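Local atomic coordinates of VIN1 (Oscarella pearsei, PDB entry 6BFI), a protein that binds actin filaments and may play a role in cell-cell adhesion, as a member of the vinculin/alpha-catenin family. Residues 12-17 against 118-123; 200-205 against 236-241; 316-321 against 362-367; 614-619 against 818-823; 707-712 against 720-725. All coordinates share one frame; numbering follows the deposited sequence.

Contact 1 (12-17 against 118-123); sequences SVIDPV and GMSDLL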
# COMPACT_ATOMS: atom_id res chain seq x y z
N SER A 12 -1.90 -13.54 -22.97
CA SER A 12 -2.83 -13.53 -24.09
C SER A 12 -2.69 -14.78 -24.95
O SER A 12 -3.69 -15.31 -25.45
CB SER A 12 -2.62 -12.27 -24.93
OG SER A 12 -3.48 -12.26 -26.06
N VAL A 13 -1.47 -15.27 -25.13
CA VAL A 13 -1.23 -16.46 -25.94
C VAL A 13 -1.46 -17.74 -25.15
O VAL A 13 -2.12 -18.67 -25.62
CB VAL A 13 0.20 -16.42 -26.54
CG1 VAL A 13 0.60 -17.79 -27.06
CG2 VAL A 13 0.30 -15.37 -27.64
N ILE A 14 -0.93 -17.81 -23.94
CA ILE A 14 -0.92 -19.06 -23.19
C ILE A 14 -2.29 -19.39 -22.60
O ILE A 14 -2.65 -20.57 -22.48
CB ILE A 14 0.17 -19.00 -22.09
CG1 ILE A 14 1.55 -18.97 -22.75
CG2 ILE A 14 0.06 -20.18 -21.13
CD1 ILE A 14 2.70 -18.97 -21.76
N ASP A 15 -3.08 -18.38 -22.25
CA ASP A 15 -4.38 -18.64 -21.62
C ASP A 15 -5.29 -19.50 -22.49
O ASP A 15 -5.74 -20.57 -22.02
CB ASP A 15 -5.03 -17.30 -21.23
CG ASP A 15 -6.39 -17.48 -20.59
OD1 ASP A 15 -6.44 -17.84 -19.39
OD2 ASP A 15 -7.41 -17.27 -21.28
N PRO A 16 -5.60 -19.14 -23.74
CA PRO A 16 -6.52 -19.99 -24.52
C PRO A 16 -5.96 -21.36 -24.84
O PRO A 16 -6.73 -22.33 -24.88
CB PRO A 16 -6.77 -19.17 -25.79
CG PRO A 16 -5.56 -18.33 -25.93
CD PRO A 16 -5.14 -17.98 -24.53
N VAL A 17 -4.65 -21.48 -25.06
CA VAL A 17 -4.07 -22.78 -25.35
C VAL A 17 -4.14 -23.68 -24.12
O VAL A 17 -4.46 -24.88 -24.22
CB VAL A 17 -2.62 -22.63 -25.85
CG1 VAL A 17 -2.04 -23.98 -26.23
CG2 VAL A 17 -2.57 -21.67 -27.03
N GLY A 118 6.36 -25.08 -23.49
CA GLY A 118 7.12 -24.78 -24.70
C GLY A 118 6.78 -23.43 -25.30
O GLY A 118 7.67 -22.67 -25.69
N MET A 119 5.48 -23.12 -25.39
CA MET A 119 5.09 -21.78 -25.83
C MET A 119 5.64 -20.72 -24.88
O MET A 119 6.14 -19.68 -25.33
CB MET A 119 3.56 -21.68 -25.92
CG MET A 119 2.97 -22.29 -27.18
SD MET A 119 1.17 -22.27 -27.19
CE MET A 119 0.84 -21.44 -28.74
N SER A 120 5.57 -20.98 -23.57
CA SER A 120 6.12 -20.04 -22.61
C SER A 120 7.59 -19.75 -22.89
O SER A 120 8.00 -18.59 -22.94
CB SER A 120 5.95 -20.58 -21.19
OG SER A 120 6.64 -19.75 -20.26
N ASP A 121 8.40 -20.80 -23.08
CA ASP A 121 9.82 -20.58 -23.35
C ASP A 121 10.03 -19.87 -24.68
O ASP A 121 10.90 -19.00 -24.79
CB ASP A 121 10.56 -21.92 -23.32
CG ASP A 121 10.48 -22.61 -21.98
OD1 ASP A 121 10.31 -21.91 -20.96
OD2 ASP A 121 10.58 -23.85 -21.94
N LEU A 122 9.23 -20.23 -25.69
CA LEU A 122 9.34 -19.60 -27.00
C LEU A 122 9.17 -18.09 -26.90
O LEU A 122 9.96 -17.33 -27.47
CB LEU A 122 8.31 -20.19 -27.96
CG LEU A 122 8.86 -21.01 -29.13
CD1 LEU A 122 7.76 -21.32 -30.12
CD2 LEU A 122 9.99 -20.25 -29.80
N LEU A 123 8.14 -17.64 -26.18
CA LEU A 123 7.99 -16.20 -25.98
C LEU A 123 9.03 -15.65 -25.01
O LEU A 123 9.36 -14.46 -25.07
CB LEU A 123 6.58 -15.89 -25.49
CG LEU A 123 5.45 -16.26 -26.46
CD1 LEU A 123 4.10 -16.25 -25.77
CD2 LEU A 123 5.45 -15.31 -27.65
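Val13, Ile14 and Val17 of helix 8-32 form a buried, mainly apolar seam with Met119, Ser120 and Leu123 of helix 102-145, with no hydrogen bond across it. The two short segments run antiparallel, 171° apart, with axes separated by 10.1 Å. Met119 reaches across to both valines: its sulfur nestles against both methyls of Val17, with SD 3.8 Å from CG1, and its bent end swings CE to within 4.0 Å of Val13 CG1. One turn along, Leu123 CD1 meets Val13 at CB and CG1. Such antiparallel helix pairs build the up-and-down bundles of the vinculin family; here helix 41-59 closes over the seam, its Leu54 touching both Met119 and Leu123. The extended Ile14 chain (chi2 -177°) carries CD1 to Ser120 CB, 3.7 Å away, while Ser120 OG is hydrogen-bonded to Lys4 N. Ile14 also touches Ile772 of helix 763-778, so this N-terminal helix packs against one late in the chain.

Contact 2 (200-205 against 236-241); sequences EQIPIL and QKLFIA
The side-chain amide of Gln201 is the flat group of this contact, and over one of its faces lies the aliphatic chain of Lys237. Lys237 CD stands 3.4 Å from Gln201 CD, almost straight above it, and 3.5 Å from Gln201 OE1, so a methylene rather than the ammonium meets the amide. The two chains cross at about a right angle. A fold at chi2 (-52°) turns the Gln201 amide back toward the lysine, while Lys237 NZ travels on to a hydrogen bond with Tyr233 OH and a long, weak ion pair with Asp447. The helices involved, 185-215 and 224-249, follow each other in the chain as an antiparallel hairpin, the unit from which vinculin-family bundles are assembled; locally their axes lie 10.2 Å apart at 153°. Deeper in, Leu238 wedges into the facing helix. Its CD2 rests 3.7 Å from Gln201 CB, and its CD1 meets Leu205 CD2 at 3.7 Å. Ile202 starts out pointing away from the facing helix, but its bent chain brings CD1 back to within 4.0 Å of Leu238 CD1. Val198 of helix 185-215 touches Leu238 as well, and Val234 packs on Gln201 and Leu205.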
# COMPACT_ATOMS: atom_id res chain seq x y z
N GLU A 200 12.47 14.19 -12.64
CA GLU A 200 12.57 15.34 -11.75
C GLU A 200 14.00 15.60 -11.28
O GLU A 200 14.30 16.73 -10.88
CB GLU A 200 11.64 15.18 -10.54
CG GLU A 200 11.97 14.03 -9.61
CD GLU A 200 11.00 13.94 -8.44
OE1 GLU A 200 11.28 14.55 -7.38
OE2 GLU A 200 9.96 13.26 -8.58
N GLN A 201 14.88 14.60 -11.34
CA GLN A 201 16.23 14.76 -10.82
C GLN A 201 17.24 15.27 -11.84
O GLN A 201 18.29 15.77 -11.44
CB GLN A 201 16.74 13.44 -10.23
CG GLN A 201 16.13 13.08 -8.89
CD GLN A 201 16.24 14.20 -7.88
OE1 GLN A 201 17.34 14.58 -7.48
NE2 GLN A 201 15.10 14.73 -7.46
N ILE A 202 16.96 15.15 -13.14
CA ILE A 202 17.92 15.64 -14.14
C ILE A 202 18.24 17.13 -13.97
O ILE A 202 19.43 17.48 -13.81
CB ILE A 202 17.42 15.35 -15.57
CG1 ILE A 202 17.43 13.85 -15.84
CG2 ILE A 202 18.27 16.08 -16.60
CD1 ILE A 202 18.78 13.21 -15.59
N PRO A 203 17.26 18.04 -13.99
CA PRO A 203 17.61 19.47 -13.86
C PRO A 203 18.21 19.81 -12.51
O PRO A 203 18.99 20.77 -12.42
CB PRO A 203 16.28 20.19 -14.10
CG PRO A 203 15.25 19.20 -13.67
CD PRO A 203 15.79 17.86 -14.07
N ILE A 204 17.87 19.06 -11.47
CA ILE A 204 18.53 19.25 -10.18
C ILE A 204 20.02 18.95 -10.30
O ILE A 204 20.87 19.67 -9.76
CB ILE A 204 17.87 18.39 -9.09
CG1 ILE A 204 16.34 18.45 -9.21
CG2 ILE A 204 18.31 18.83 -7.71
CD1 ILE A 204 15.78 19.84 -9.19
N LEU A 205 20.35 17.88 -11.02
CA LEU A 205 21.75 17.52 -11.23
C LEU A 205 22.49 18.62 -11.97
O LEU A 205 23.54 19.09 -11.52
CB LEU A 205 21.84 16.19 -11.98
CG LEU A 205 23.26 15.77 -12.37
CD1 LEU A 205 24.16 15.74 -11.15
CD2 LEU A 205 23.24 14.42 -13.07
N GLN A 236 23.79 10.08 -6.85
CA GLN A 236 23.48 8.81 -6.21
C GLN A 236 21.98 8.51 -6.26
O GLN A 236 21.59 7.35 -6.41
CB GLN A 236 23.98 8.80 -4.76
CG GLN A 236 25.22 7.94 -4.54
CD GLN A 236 24.98 6.47 -4.82
OE1 GLN A 236 23.84 6.00 -4.80
NE2 GLN A 236 26.05 5.73 -5.09
N LYS A 237 21.14 9.53 -6.12
CA LYS A 237 19.70 9.31 -6.24
C LYS A 237 19.36 8.79 -7.64
O LYS A 237 18.59 7.83 -7.78
CB LYS A 237 18.94 10.60 -5.93
CG LYS A 237 17.43 10.45 -6.06
CD LYS A 237 16.68 11.68 -5.58
CE LYS A 237 16.69 11.80 -4.06
NZ LYS A 237 15.84 12.93 -3.58
N LEU A 238 19.93 9.41 -8.68
CA LEU A 238 19.72 8.91 -10.03
C LEU A 238 20.25 7.49 -10.19
O LEU A 238 19.57 6.63 -10.78
CB LEU A 238 20.38 9.85 -11.04
CG LEU A 238 19.63 11.13 -11.40
CD1 LEU A 238 20.54 12.10 -12.13
CD2 LEU A 238 18.41 10.81 -12.24
N PHE A 239 21.45 7.23 -9.67
CA PHE A 239 22.04 5.90 -9.76
C PHE A 239 21.14 4.84 -9.15
O PHE A 239 20.90 3.78 -9.74
CB PHE A 239 23.41 5.91 -9.08
CG PHE A 239 24.16 4.61 -9.18
CD1 PHE A 239 25.05 4.39 -10.21
CD2 PHE A 239 23.98 3.61 -8.23
CE1 PHE A 239 25.74 3.19 -10.31
CE2 PHE A 239 24.67 2.41 -8.32
CZ PHE A 239 25.55 2.21 -9.37
N ILE A 240 20.61 5.12 -7.95
CA ILE A 240 19.77 4.17 -7.25
C ILE A 240 18.45 3.95 -7.99
O ILE A 240 18.00 2.81 -8.17
CB ILE A 240 19.54 4.64 -5.80
CG1 ILE A 240 20.81 4.40 -4.97
CG2 ILE A 240 18.34 3.94 -5.18
CD1 ILE A 240 20.77 5.04 -3.60
N ALA A 241 17.82 5.04 -8.45
CA ALA A 241 16.59 4.90 -9.22
C ALA A 241 16.80 4.04 -10.46
O ALA A 241 15.97 3.17 -10.77
CB ALA A 241 16.06 6.28 -9.62

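Contact 3 (316-321 against 362-367); sequences AKLLAA and QEIRKA
Leu318 makes the tight half of this contact, spreading its two methyls over the facing helix turn, while Lys317 and Glu363 make a looser polar border. Leu318 CD2 sits 3.8 Å from Glu363 CB and 3.9 Å from Ile364 CG1; CD1 reaches Ala367 CB at 3.9 Å, while CD2 lies against the backbone at Glu363 and Ile364. The segments belong to helices 312-338 and 344-375, consecutive in the chain and packed antiparallel at 164° with axes 10.4 Å apart, a hairpin of the all-helical vinculin-family fold. Helix 289-306 lines the apolar side, Ala306 touching Leu318 and Val305 touching Ile364. Toward solvent, the exposed Lys317 chain runs roughly perpendicular to that of Glu363. It is extended until the last bond, where a turn (chi4 58°) carries NZ off to the side: Lys317 CE comes within 3.2 Å of Glu363 OE2, but NZ stays 4.2 Å from that oxygen. The opposite charges may attract weakly, yet they form no salt bridge.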
# COMPACT_ATOMS: atom_id res chain seq x y z
N ALA A 316 0.24 9.97 31.23
CA ALA A 316 -0.29 9.47 32.50
C ALA A 316 -1.72 8.96 32.36
O ALA A 316 -2.14 8.09 33.12
CB ALA A 316 -0.22 10.57 33.56
N LYS A 317 -2.48 9.50 31.40
CA LYS A 317 -3.85 9.03 31.19
C LYS A 317 -3.86 7.66 30.53
O LYS A 317 -4.59 6.76 30.97
CB LYS A 317 -4.61 10.05 30.34
CG LYS A 317 -6.09 9.74 30.18
CD LYS A 317 -6.83 10.91 29.55
CE LYS A 317 -8.33 10.69 29.56
NZ LYS A 317 -8.86 10.50 30.94
N LEU A 318 -3.05 7.48 29.48
CA LEU A 318 -2.93 6.16 28.85
C LEU A 318 -2.43 5.12 29.84
O LEU A 318 -2.93 3.99 29.88
CB LEU A 318 -2.01 6.25 27.64
CG LEU A 318 -2.60 6.88 26.38
CD1 LEU A 318 -1.50 7.24 25.38
CD2 LEU A 318 -3.61 5.94 25.74
N LEU A 319 -1.44 5.49 30.66
CA LEU A 319 -0.96 4.56 31.68
C LEU A 319 -2.04 4.27 32.72
O LEU A 319 -2.13 3.14 33.22
CB LEU A 319 0.30 5.12 32.35
CG LEU A 319 1.51 5.25 31.42
CD1 LEU A 319 2.68 5.91 32.14
CD2 LEU A 319 1.92 3.89 30.89
N ALA A 320 -2.86 5.27 33.05
CA ALA A 320 -3.95 5.04 33.99
C ALA A 320 -4.95 4.03 33.44
O ALA A 320 -5.37 3.11 34.14
CB ALA A 320 -4.65 6.37 34.31
N ALA A 321 -5.34 4.19 32.17
CA ALA A 321 -6.24 3.23 31.55
C ALA A 321 -5.61 1.84 31.49
O ALA A 321 -6.29 0.83 31.69
CB ALA A 321 -6.63 3.70 30.15
N GLN A 362 -9.62 4.62 21.86
CA GLN A 362 -9.95 6.01 21.53
C GLN A 362 -8.88 6.96 22.05
O GLN A 362 -8.53 7.93 21.37
CB GLN A 362 -11.32 6.38 22.09
CG GLN A 362 -11.83 7.73 21.61
CD GLN A 362 -11.97 7.81 20.10
OE1 GLN A 362 -12.26 6.81 19.44
NE2 GLN A 362 -11.75 8.99 19.54
N GLU A 363 -8.36 6.71 23.25
CA GLU A 363 -7.31 7.58 23.78
C GLU A 363 -6.01 7.41 23.02
O GLU A 363 -5.22 8.36 22.93
CB GLU A 363 -7.10 7.30 25.27
CG GLU A 363 -7.20 8.54 26.16
CD GLU A 363 -8.59 9.17 26.16
OE1 GLU A 363 -8.91 9.91 25.20
OE2 GLU A 363 -9.36 8.92 27.11
N ILE A 364 -5.75 6.23 22.46
CA ILE A 364 -4.60 6.05 21.59
C ILE A 364 -4.75 6.92 20.34
O ILE A 364 -3.82 7.63 19.93
CB ILE A 364 -4.41 4.57 21.23
CG1 ILE A 364 -3.90 3.80 22.44
CG2 ILE A 364 -3.48 4.41 20.05
CD1 ILE A 364 -3.70 2.32 22.18
N ARG A 365 -5.94 6.88 19.73
CA ARG A 365 -6.20 7.76 18.59
C ARG A 365 -6.03 9.23 18.97
O ARG A 365 -5.47 10.02 18.20
CB ARG A 365 -7.60 7.51 18.04
CG ARG A 365 -7.74 6.18 17.32
CD ARG A 365 -8.92 6.19 16.37
NE ARG A 365 -10.19 6.15 17.07
CZ ARG A 365 -10.84 5.02 17.37
NH1 ARG A 365 -10.32 3.85 17.01
NH2 ARG A 365 -11.99 5.07 18.01
N LYS A 366 -6.49 9.61 20.17
CA LYS A 366 -6.35 10.99 20.61
C LYS A 366 -4.88 11.36 20.80
O LYS A 366 -4.48 12.49 20.49
CB LYS A 366 -7.14 11.21 21.90
CG LYS A 366 -7.35 12.68 22.26
CD LYS A 366 -8.51 12.85 23.23
CE LYS A 366 -8.97 14.30 23.30
NZ LYS A 366 -10.25 14.46 24.05
N ALA A 367 -4.07 10.43 21.29
CA ALA A 367 -2.65 10.71 21.48
C ALA A 367 -1.95 10.90 20.14
O ALA A 367 -1.12 11.81 19.99
CB ALA A 367 -1.99 9.58 22.27

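Contact 4 (614-619 against 818-823); sequences EDNWVP and CIRLRP
The guanidinium of Arg820 clasps the backbone carbonyl of Asn616, both terminal nitrogens turning N-H groups toward one oxygen. The NH2 bond to Asn616 O is the stronger, 2.7 Å with an angle of 151° at the hydrogen; the NH1 bond to that oxygen is weak, 3.0 Å at 132°. Asn616 O lies at the edge of the guanidinium, close to its plane. The Asn616 amide is turned within 8° of that plane, but its OD1 meets NH1 at too poor an angle for a bond. Val618 covers one face of the guanidinium, its CB standing 3.6 Å above the plane and its CG2 lying 3.7 Å from NH1. Further out, Ile819 CG2 meets Pro619 O at 4.0 Å. The arginine reaches this far because it is extended from CG to NE, and its own backbone is hydrogen-bonded to Met748. This surface contact joins the start of the proline-rich connection that follows helix 589-615 to the chain leaving helix 786-817, and so probably ties the beginning of the head-tail linker to the tail. A leucine in place of Arg820 would probably leave the Asn616 carbonyl without these two donors and Val618 without its flat cover. Asn616 offers a neutral carbonyl, so no ion pair forms between the segments; the link is a charge-assisted pair of hydrogen bonds, probably independent of the Asn616 side chain.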
# COMPACT_ATOMS: atom_id res chain seq x y z
N GLU A 614 -18.17 16.56 13.73
CA GLU A 614 -18.79 15.83 14.83
C GLU A 614 -20.17 15.31 14.44
O GLU A 614 -20.52 14.17 14.76
CB GLU A 614 -18.88 16.74 16.06
CG GLU A 614 -18.82 16.02 17.39
CD GLU A 614 -18.79 16.98 18.57
OE1 GLU A 614 -19.51 18.00 18.52
OE2 GLU A 614 -18.05 16.71 19.53
N ASP A 615 -20.96 16.13 13.75
CA ASP A 615 -22.29 15.72 13.32
C ASP A 615 -22.26 14.73 12.16
O ASP A 615 -23.26 14.04 11.93
CB ASP A 615 -23.12 16.94 12.93
CG ASP A 615 -23.42 17.84 14.12
OD1 ASP A 615 -23.31 17.36 15.27
OD2 ASP A 615 -23.77 19.02 13.90
N ASN A 616 -21.15 14.64 11.44
CA ASN A 616 -21.01 13.60 10.43
C ASN A 616 -20.39 12.32 10.98
O ASN A 616 -20.19 11.36 10.22
CB ASN A 616 -20.18 14.11 9.24
CG ASN A 616 -20.34 13.26 7.99
OD1 ASN A 616 -19.47 12.45 7.66
ND2 ASN A 616 -21.47 13.43 7.30
N TRP A 617 -20.08 12.27 12.27
CA TRP A 617 -19.38 11.12 12.83
C TRP A 617 -20.30 9.91 12.95
O TRP A 617 -21.46 10.03 13.33
CB TRP A 617 -18.79 11.47 14.19
CG TRP A 617 -17.86 10.42 14.74
CD1 TRP A 617 -16.53 10.28 14.46
CD2 TRP A 617 -18.19 9.38 15.67
NE1 TRP A 617 -16.01 9.21 15.15
CE2 TRP A 617 -17.01 8.64 15.90
CE3 TRP A 617 -19.36 9.00 16.32
CZ2 TRP A 617 -16.97 7.55 16.76
CZ3 TRP A 617 -19.33 7.91 17.18
CH2 TRP A 617 -18.14 7.20 17.39
N VAL A 618 -19.76 8.74 12.62
CA VAL A 618 -20.48 7.47 12.69
C VAL A 618 -19.59 6.48 13.43
O VAL A 618 -18.37 6.46 13.20
CB VAL A 618 -20.86 6.97 11.29
CG1 VAL A 618 -21.33 5.52 11.33
CG2 VAL A 618 -21.92 7.86 10.67
N PRO A 619 -20.13 5.67 14.34
CA PRO A 619 -19.32 4.64 15.00
C PRO A 619 -18.64 3.75 13.97
O PRO A 619 -19.29 3.24 13.05
CB PRO A 619 -20.35 3.85 15.83
CG PRO A 619 -21.70 4.26 15.30
CD PRO A 619 -21.52 5.67 14.83
N CYS A 818 -18.73 -1.16 4.10
CA CYS A 818 -20.15 -1.12 4.40
C CYS A 818 -20.49 -0.23 5.59
O CYS A 818 -21.61 -0.33 6.12
CB CYS A 818 -20.69 -2.54 4.64
SG CYS A 818 -20.73 -3.59 3.17
N ILE A 819 -19.58 0.63 6.02
CA ILE A 819 -19.83 1.49 7.18
C ILE A 819 -20.51 2.79 6.77
O ILE A 819 -21.43 3.26 7.45
CB ILE A 819 -18.52 1.75 7.94
CG1 ILE A 819 -17.94 0.43 8.45
CG2 ILE A 819 -18.75 2.72 9.09
CD1 ILE A 819 -16.53 0.56 9.00
N ARG A 820 -20.07 3.40 5.67
CA ARG A 820 -20.64 4.66 5.17
C ARG A 820 -21.17 4.41 3.76
O ARG A 820 -20.56 4.81 2.77
CB ARG A 820 -19.60 5.79 5.20
CG ARG A 820 -19.26 6.29 6.59
CD ARG A 820 -18.39 7.53 6.52
NE ARG A 820 -18.09 8.07 7.85
CZ ARG A 820 -18.86 8.93 8.49
NH1 ARG A 820 -19.99 9.36 7.95
NH2 ARG A 820 -18.51 9.36 9.70
N LEU A 821 -22.33 3.77 3.68
CA LEU A 821 -22.99 3.51 2.41
C LEU A 821 -24.05 4.57 2.14
O LEU A 821 -24.58 5.19 3.07
CB LEU A 821 -23.65 2.12 2.41
CG LEU A 821 -22.72 0.91 2.41
CD1 LEU A 821 -23.53 -0.38 2.44
CD2 LEU A 821 -21.79 0.94 1.21
N ARG A 822 -24.35 4.77 0.87
CA ARG A 822 -25.43 5.67 0.49
C ARG A 822 -26.76 5.10 0.98
O ARG A 822 -26.98 3.89 0.94
CB ARG A 822 -25.46 5.85 -1.03
CG ARG A 822 -24.19 6.47 -1.59
CD ARG A 822 -23.79 5.85 -2.92
NE ARG A 822 -24.77 6.10 -3.97
CZ ARG A 822 -24.66 5.66 -5.21
NH1 ARG A 822 -23.60 4.94 -5.57
NH2 ARG A 822 -25.60 5.94 -6.11
N PRO A 823 -27.66 5.96 1.47
CA PRO A 823 -28.91 5.45 2.07
C PRO A 823 -29.87 4.82 1.07
O PRO A 823 -30.82 4.16 1.51
CB PRO A 823 -29.52 6.71 2.70
CG PRO A 823 -29.00 7.83 1.87
CD PRO A 823 -27.60 7.43 1.48

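Contact 5 (707-712 against 720-725); sequences KYTRGE and ADLIRM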
# COMPACT_ATOMS: atom_id res chain seq x y z
N LYS A 707 -7.55 -31.33 -2.21
CA LYS A 707 -7.71 -32.78 -2.25
C LYS A 707 -7.36 -33.34 -3.63
O LYS A 707 -6.77 -34.43 -3.73
CB LYS A 707 -9.14 -33.15 -1.87
CG LYS A 707 -9.47 -34.63 -2.01
CD LYS A 707 -10.84 -34.95 -1.44
CE LYS A 707 -11.24 -36.39 -1.73
NZ LYS A 707 -11.41 -36.64 -3.18
N TYR A 708 -7.68 -32.61 -4.69
CA TYR A 708 -7.45 -33.12 -6.04
C TYR A 708 -5.98 -33.05 -6.44
O TYR A 708 -5.50 -33.92 -7.18
CB TYR A 708 -8.32 -32.37 -7.04
CG TYR A 708 -9.80 -32.57 -6.81
CD1 TYR A 708 -10.28 -33.75 -6.25
CD2 TYR A 708 -10.71 -31.58 -7.13
CE1 TYR A 708 -11.63 -33.94 -6.03
CE2 TYR A 708 -12.07 -31.76 -6.91
CZ TYR A 708 -12.51 -32.94 -6.36
OH TYR A 708 -13.86 -33.12 -6.14
N THR A 709 -5.24 -32.03 -5.99
CA THR A 709 -3.80 -32.02 -6.25
C THR A 709 -3.07 -33.03 -5.39
O THR A 709 -2.01 -33.53 -5.79
CB THR A 709 -3.21 -30.62 -6.03
OG1 THR A 709 -3.09 -30.38 -4.62
CG2 THR A 709 -4.09 -29.55 -6.65
N ARG A 710 -3.62 -33.36 -4.22
CA ARG A 710 -2.97 -34.36 -3.37
C ARG A 710 -3.04 -35.76 -3.96
O ARG A 710 -2.26 -36.63 -3.56
CB ARG A 710 -3.59 -34.36 -1.97
CG ARG A 710 -2.67 -34.91 -0.89
CD ARG A 710 -3.41 -35.81 0.09
NE ARG A 710 -4.55 -35.14 0.71
CZ ARG A 710 -5.82 -35.39 0.41
NH1 ARG A 710 -6.12 -36.30 -0.50
NH2 ARG A 710 -6.79 -34.74 1.03
N GLY A 711 -3.95 -36.01 -4.90
CA GLY A 711 -4.12 -37.33 -5.47
C GLY A 711 -2.92 -37.81 -6.27
O GLY A 711 -2.57 -37.22 -7.29
N GLU A 712 -2.29 -38.89 -5.80
CA GLU A 712 -1.12 -39.48 -6.46
C GLU A 712 -1.22 -41.00 -6.35
O GLU A 712 -0.77 -41.59 -5.36
CB GLU A 712 0.18 -38.96 -5.86
CG GLU A 712 0.53 -37.52 -6.23
CD GLU A 712 1.12 -37.40 -7.63
OE1 GLU A 712 1.05 -38.38 -8.41
OE2 GLU A 712 1.67 -36.32 -7.95
N ALA A 720 -9.12 -34.10 -14.16
CA ALA A 720 -10.31 -33.38 -14.60
C ALA A 720 -10.97 -32.64 -13.45
O ALA A 720 -11.45 -31.52 -13.61
CB ALA A 720 -11.30 -34.34 -15.26
N ASP A 721 -11.00 -33.26 -12.26
CA ASP A 721 -11.54 -32.59 -11.09
C ASP A 721 -10.70 -31.38 -10.72
O ASP A 721 -11.23 -30.35 -10.27
CB ASP A 721 -11.63 -33.57 -9.92
CG ASP A 721 -12.59 -34.72 -10.20
OD1 ASP A 721 -13.56 -34.52 -10.95
OD2 ASP A 721 -12.37 -35.83 -9.66
N LEU A 722 -9.38 -31.47 -10.90
CA LEU A 722 -8.51 -30.33 -10.61
C LEU A 722 -8.78 -29.17 -11.57
O LEU A 722 -8.94 -28.02 -11.14
CB LEU A 722 -7.05 -30.76 -10.68
CG LEU A 722 -5.99 -29.65 -10.61
CD1 LEU A 722 -6.21 -28.74 -9.41
CD2 LEU A 722 -4.59 -30.25 -10.59
N ILE A 723 -8.84 -29.46 -12.87
CA ILE A 723 -9.04 -28.40 -13.86
C ILE A 723 -10.42 -27.77 -13.69
O ILE A 723 -10.55 -26.54 -13.60
CB ILE A 723 -8.85 -28.96 -15.28
CG1 ILE A 723 -7.41 -29.48 -15.46
CG2 ILE A 723 -9.18 -27.91 -16.32
CD1 ILE A 723 -7.16 -30.13 -16.80
N ARG A 724 -11.46 -28.61 -13.64
CA ARG A 724 -12.82 -28.11 -13.46
C ARG A 724 -12.95 -27.31 -12.17
O ARG A 724 -13.60 -26.26 -12.15
CB ARG A 724 -13.80 -29.28 -13.47
CG ARG A 724 -15.23 -28.90 -13.14
CD ARG A 724 -16.12 -30.13 -13.13
NE ARG A 724 -15.62 -31.17 -12.23
CZ ARG A 724 -15.87 -31.21 -10.93
NH1 ARG A 724 -16.62 -30.27 -10.37
NH2 ARG A 724 -15.36 -32.19 -10.19
N MET A 725 -12.33 -27.79 -11.09
CA MET A 725 -12.38 -27.07 -9.83
C MET A 725 -11.70 -25.71 -9.94
O MET A 725 -12.20 -24.71 -9.40
CB MET A 725 -11.74 -27.90 -8.72
CG MET A 725 -11.93 -27.31 -7.34
SD MET A 725 -13.67 -27.00 -6.99
CE MET A 725 -14.34 -28.65 -7.06
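Arg724 NH2, 4.4 Å from Tyr708 OH and not bonded to it, is held by two carboxylates: it forms a salt bridge to Asp721 OD1, 3.0 Å away with a near-straight angle of 165° at the hydrogen, and a second to Glu650. Asp721 OD1 lies in the guanidinium plane, whereas the arginine meets that oxygen from above the carboxylate plane. Tyr708 OH is hydrogen-bonded to the same Glu650 oxygen, so the ring is fixed at its far end. Over the centre of one face of the Tyr708 ring sits Asp721 CB, 3.5 Å from the centroid and 9° off the normal, a clear CH-pi contact. At the ring edge, Met725 CE approaches Tyr708 CE2 to 3.9 Å, brought there by bends at chi2 and chi3 in the methionine. Nearby, Thr709 CG2 packs against Leu722 CD1 at 3.6 Å, while its hydroxyl turns back to Ser706 O. An alanine in place of Tyr708 would probably open a gap beneath Asp721 CB and deprive Glu650 of its hydroxyl partner. The contact brings together the ends of helices 690-710 and 718-745 that flank a short connection, part of which is not modelled; this helical hairpin is probably part of the region equivalent to the vinculin tail. Helix 649-659 supplies Glu650 beside the ring, and helix 763-778 packs on Leu722 through Ala774, Lys777 and Ala778.

In the fold
Contacts 1, 2 and 3 are buried seams between antiparallel helices; contact 5 is partly buried, and contact 4 lies at the surface where a helix end and its continuation meet a loop. Their chemistry follows: contact 1 is almost entirely apolar, contacts 2 and 3 add lysine chains at their borders, contact 5 sets an aromatic face beside salt bridges not crossing it, and contact 4 relies on hydrogen bonds to a carbonyl. Helix 763-778 touches both contacts 1 and 5, whose centres are about 23 Å apart. Contacts 3 and 4, with nearest atoms about 5 Å apart, both border helix 496-519. Contact 5 is nested within the chain loop that contact 4 closes, while contacts 1 to 3 follow in series.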